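Local structure of putative isomerase (Streptomyces coelicolor A3, 2OQH) at residues A[222-225]-A[231-234]; A[257-262]-A[288-293]. The protein is a putative isomerase of the mandelate racemase/muconate lactonizing enzyme family in the enolase superfamily, and may dehydrate D-glucarate to 5-dehydro-4-deoxy-D-glucarate. All coordinates share one frame; numbering follows the deposited sequence.

How the interactions relate
Both contacts belong to the TIM-barrel domain and rest on a selenomethionine reaching out from a helix, yet they differ in depth and in what they join. Interaction 1 is buried: it sets helix 228-238 against the loop just past strand 221-223, inside one beta-alpha-beta unit, and packs selenium on a proline ring and its methyl beside a carboxylate. Interaction 2 lies nearer the surface, between the ends of helices 252-260 and 277-289, and is apolar, with an aromatic ring and a leucine as partners. Neither has a hydrogen bond across it. Their centres lie about 14 Å apart, and they touch where A233 CB meets the L261 backbone, 3.3 Å from its O.

Interaction 1 (A[222-225]-A[231-234]); sequences LEDP and GMAQ
A buried, mainly apolar contact fixes M232, a selenomethionine of helix 228-238, against P225 and D224, just past the C-terminal end of strand 221-223. It lies within the beta-alpha-beta unit that runs on to strand 243-245, so the helix packs on the loop that leads into it. M232 contributes the larger share, 69 Å² of the buried surface. Its CG stands anti to the carbonyl carbon (chi1 -70°), and further bends at chi2 and chi3 carry the chain across the proline at about a right angle. M232 SE settles by the ring, 3.6 Å from P225 CD and 4.0 Å from P225 CG. The terminal methyl passes on to D224, where M232 CE lies 3.9 Å from OD1 and 4.0 Å from CA of that residue. D224 directs its CB away from the helix, but its carboxylate turns back beside the methyl. L243 and T245 of the next strand also touch M232. The D224 carboxylate is held elsewhere: OD1 bonds to T245 OG1 and OD2 to the backbone N of N246. Its polar needs are thus met at the neighbouring strand end, and the M232 methyl contributes only van der Waals contact.

Interaction 2 (A[257-262]-A[288-293]); sequences PAMRLN and ETFGLG
M259, a selenomethionine in the last turn of helix 252-260, packs against F290 and L292, which follow the end of helix 277-289. Its side chain carries the whole of the first segment's share. M259 CG lies over one face of the F290 ring, a CH-pi contact 4.1 Å from the centroid and 14° off the normal, displaced toward the rim. Farther along, M259 SE makes an oblique Met-aromatic contact, 4.3 Å from the F290 centroid and 36° off its normal; M259 SE lies 3.8 Å from both F290 CG and F290 CD1. Bends at chi2 and chi3 then take the methyl off the ring to L292, which it meets tip to tip: M259 CE is 3.6 Å from L292 CD1. This junction is the tight part, and V264 also touches M259. The solvent side is at F290, an exposed residue that F255 also meets, ring against ring. Both segments leave their helices through Schellman motifs. N262, at positive phi, closes one, its N bonding to M259 O; G291 is the C-prime residue of the other, between F290 and L292. Beyond it the chain enters strand 293-296, which pairs in parallel with strand 266-269. The arrangement is that of neighbouring outer helices in a TIM barrel, packed at their C-terminal ends.

Interaction 1 (A[222-225]-A[231-234])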
loop_
_atom_site.group_PDB
_atom_site.type_symbol
_atom_site.label_atom_id
_atom_site.label_comp_id
_atom_site.label_asym_id
_atom_site.label_seq_id
_atom_site.Cartn_x
_atom_site.Cartn_y
_atom_site.Cartn_z
ATOM N N LEU A 222 10.984 -4.329 11.969
ATOM C CA LEU A 222 9.920 -4.714 12.871
ATOM C C LEU A 222 8.824 -3.699 12.565
ATOM O O LEU A 222 9.011 -2.500 12.763
ATOM C CB LEU A 222 10.410 -4.585 14.316
ATOM C CG LEU A 222 9.456 -4.852 15.470
ATOM C CD1 LEU A 222 8.672 -6.125 15.215
ATOM C CD2 LEU A 222 10.253 -4.966 16.759
ATOM N N GLU A 223 7.691 -4.174 12.064
ATOM C CA GLU A 223 6.605 -3.282 11.686
ATOM C C GLU A 223 5.491 -3.141 12.714
ATOM O O GLU A 223 4.838 -4.114 13.067
ATOM C CB GLU A 223 6.011 -3.751 10.356
ATOM C CG GLU A 223 5.170 -2.716 9.650
ATOM C CD GLU A 223 4.598 -3.208 8.323
ATOM O OE1 GLU A 223 5.302 -3.926 7.578
ATOM O OE2 GLU A 223 3.439 -2.858 8.010
ATOM N N ASP A 224 5.271 -1.915 13.176
ATOM C CA ASP A 224 4.223 -1.615 14.155
ATOM C C ASP A 224 4.020 -2.611 15.299
ATOM O O ASP A 224 2.921 -3.135 15.479
ATOM C CB ASP A 224 2.880 -1.432 13.442
ATOM C CG ASP A 224 2.827 -0.164 12.622
ATOM O OD1 ASP A 224 3.121 0.909 13.192
ATOM O OD2 ASP A 224 2.495 -0.238 11.422
ATOM N N PRO A 225 5.061 -2.881 16.101
ATOM C CA PRO A 225 4.835 -3.836 17.191
ATOM C C PRO A 225 3.844 -3.336 18.246
ATOM O O PRO A 225 3.121 -4.128 18.849
ATOM C CB PRO A 225 6.238 -4.050 17.767
ATOM C CG PRO A 225 6.954 -2.741 17.438
ATOM C CD PRO A 225 6.474 -2.467 16.035
ATOM N N GLY A 231 4.832 4.874 22.294
ATOM C CA GLY A 231 5.252 3.496 22.458
ATOM C C GLY A 231 6.358 3.113 21.488
ATOM O O GLY A 231 7.340 2.495 21.879
HETATM N N MSE A 232 6.195 3.485 20.221
HETATM C CA MSE A 232 7.186 3.162 19.195
HETATM C C MSE A 232 8.558 3.766 19.497
HETATM O O MSE A 232 9.587 3.125 19.268
HETATM C CB MSE A 232 6.696 3.628 17.819
HETATM C CG MSE A 232 5.513 2.822 17.269
HETATM SE SE MSE A 232 6.021 1.024 16.686
HETATM C CE MSE A 232 6.584 1.503 14.901
ATOM N N ALA A 233 8.575 4.993 20.006
ATOM C CA ALA A 233 9.836 5.647 20.337
ATOM C C ALA A 233 10.528 4.836 21.434
ATOM O O ALA A 233 11.744 4.666 21.417
ATOM C CB ALA A 233 9.592 7.082 20.813
ATOM N N GLN A 234 9.744 4.329 22.381
ATOM C CA GLN A 234 10.304 3.531 23.470
ATOM C C GLN A 234 10.920 2.237 22.937
ATOM O O GLN A 234 11.984 1.817 23.386
ATOM C CB GLN A 234 9.225 3.202 24.504
ATOM C CG GLN A 234 8.745 4.400 25.329
ATOM C CD GLN A 234 9.841 5.012 26.185
ATOM O OE1 GLN A 234 10.694 4.306 26.729
ATOM N NE2 GLN A 234 9.810 6.332 26.327
#

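Interaction 2 (A[257-262]-A[288-293])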
loop_
_atom_site.group_PDB
_atom_site.type_symbol
_atom_site.label_atom_id
_atom_site.label_comp_id
_atom_site.label_asym_id
_atom_site.label_seq_id
_atom_site.Cartn_x
_atom_site.Cartn_y
_atom_site.Cartn_z
ATOM N N PRO A 257 6.315 15.499 14.872
ATOM C CA PRO A 257 6.367 14.905 16.211
ATOM C C PRO A 257 7.136 13.573 16.222
ATOM O O PRO A 257 7.952 13.331 17.108
ATOM C CB PRO A 257 4.893 14.730 16.564
ATOM C CG PRO A 257 4.244 15.869 15.840
ATOM C CD PRO A 257 4.925 15.816 14.498
ATOM N N ALA A 258 6.883 12.718 15.235
ATOM C CA ALA A 258 7.566 11.427 15.163
ATOM C C ALA A 258 9.081 11.596 15.038
ATOM O O ALA A 258 9.849 10.820 15.605
ATOM C CB ALA A 258 7.038 10.611 13.984
HETATM N N MSE A 259 9.510 12.599 14.286
HETATM C CA MSE A 259 10.937 12.832 14.117
HETATM C C MSE A 259 11.546 13.367 15.407
HETATM O O MSE A 259 12.594 12.903 15.837
HETATM C CB MSE A 259 11.195 13.821 12.977
HETATM C CG MSE A 259 10.742 13.327 11.616
HETATM SE SE MSE A 259 11.701 11.736 11.088
HETATM C CE MSE A 259 10.455 10.384 11.719
ATOM N N ARG A 260 10.891 14.336 16.035
ATOM C CA ARG A 260 11.440 14.895 17.268
ATOM C C ARG A 260 11.511 13.869 18.392
ATOM O O ARG A 260 12.372 13.961 19.268
ATOM C CB ARG A 260 10.628 16.102 17.731
ATOM C CG ARG A 260 10.859 17.347 16.908
ATOM C CD ARG A 260 10.304 18.573 17.616
ATOM N NE ARG A 260 10.338 19.751 16.755
ATOM C CZ ARG A 260 11.447 20.358 16.342
ATOM N NH1 ARG A 260 12.642 19.913 16.714
ATOM N NH2 ARG A 260 11.354 21.399 15.529
ATOM N N LEU A 261 10.609 12.895 18.370
ATOM C CA LEU A 261 10.590 11.860 19.397
ATOM C C LEU A 261 11.341 10.598 18.977
ATOM O O LEU A 261 11.367 9.620 19.720
ATOM C CB LEU A 261 9.144 11.504 19.767
ATOM C CG LEU A 261 8.309 12.639 20.375
ATOM C CD1 LEU A 261 6.916 12.129 20.688
ATOM C CD2 LEU A 261 8.968 13.165 21.636
ATOM N N ASN A 262 11.945 10.628 17.788
ATOM C CA ASN A 262 12.710 9.492 17.262
ATOM C C ASN A 262 11.928 8.191 17.348
ATOM O O ASN A 262 12.434 7.186 17.847
ATOM C CB ASN A 262 14.018 9.346 18.037
ATOM C CG ASN A 262 14.922 10.541 17.864
ATOM O OD1 ASN A 262 15.383 10.825 16.765
ATOM N ND2 ASN A 262 15.171 11.254 18.949
ATOM N N GLU A 288 14.011 10.937 2.745
ATOM C CA GLU A 288 15.410 11.105 2.374
ATOM C C GLU A 288 16.056 12.192 3.229
ATOM O O GLU A 288 17.199 12.056 3.657
ATOM C CB GLU A 288 15.536 11.472 0.895
ATOM C CG GLU A 288 14.951 10.433 -0.048
ATOM C CD GLU A 288 15.262 10.734 -1.501
ATOM O OE1 GLU A 288 15.139 11.909 -1.905
ATOM O OE2 GLU A 288 15.619 9.794 -2.241
ATOM N N THR A 289 15.314 13.265 3.479
ATOM C CA THR A 289 15.823 14.375 4.279
ATOM C C THR A 289 16.150 13.923 5.696
ATOM O O THR A 289 17.141 14.351 6.284
ATOM C CB THR A 289 14.794 15.527 4.353
ATOM O OG1 THR A 289 14.571 16.049 3.038
ATOM C CG2 THR A 289 15.298 16.653 5.268
ATOM N N PHE A 290 15.328 13.037 6.240
ATOM C CA PHE A 290 15.546 12.573 7.598
ATOM C C PHE A 290 16.212 11.221 7.715
ATOM O O PHE A 290 16.205 10.613 8.782
ATOM C CB PHE A 290 14.221 12.577 8.348
ATOM C CG PHE A 290 13.820 13.943 8.825
ATOM C CD1 PHE A 290 14.254 14.412 10.068
ATOM C CD2 PHE A 290 13.048 14.779 8.024
ATOM C CE1 PHE A 290 13.938 15.714 10.499
ATOM C CE2 PHE A 290 12.727 16.083 8.445
ATOM C CZ PHE A 290 13.173 16.540 9.692
ATOM N N GLY A 291 16.803 10.762 6.619
ATOM C CA GLY A 291 17.479 9.479 6.633
ATOM C C GLY A 291 16.599 8.322 7.067
ATOM O O GLY A 291 17.011 7.482 7.864
ATOM N N LEU A 292 15.378 8.281 6.550
ATOM C CA LEU A 292 14.457 7.206 6.879
ATOM C C LEU A 292 14.313 6.289 5.683
ATOM O O LEU A 292 14.408 6.735 4.543
ATOM C CB LEU A 292 13.068 7.758 7.207
ATOM C CG LEU A 292 12.895 8.774 8.331
ATOM C CD1 LEU A 292 11.421 9.125 8.434
ATOM C CD2 LEU A 292 13.422 8.205 9.648
ATOM N N GLY A 293 14.100 5.005 5.938
ATOM C CA GLY A 293 13.871 4.094 4.843
ATOM C C GLY A 293 12.407 4.309 4.493
ATOM O O GLY A 293 11.680 4.956 5.254
#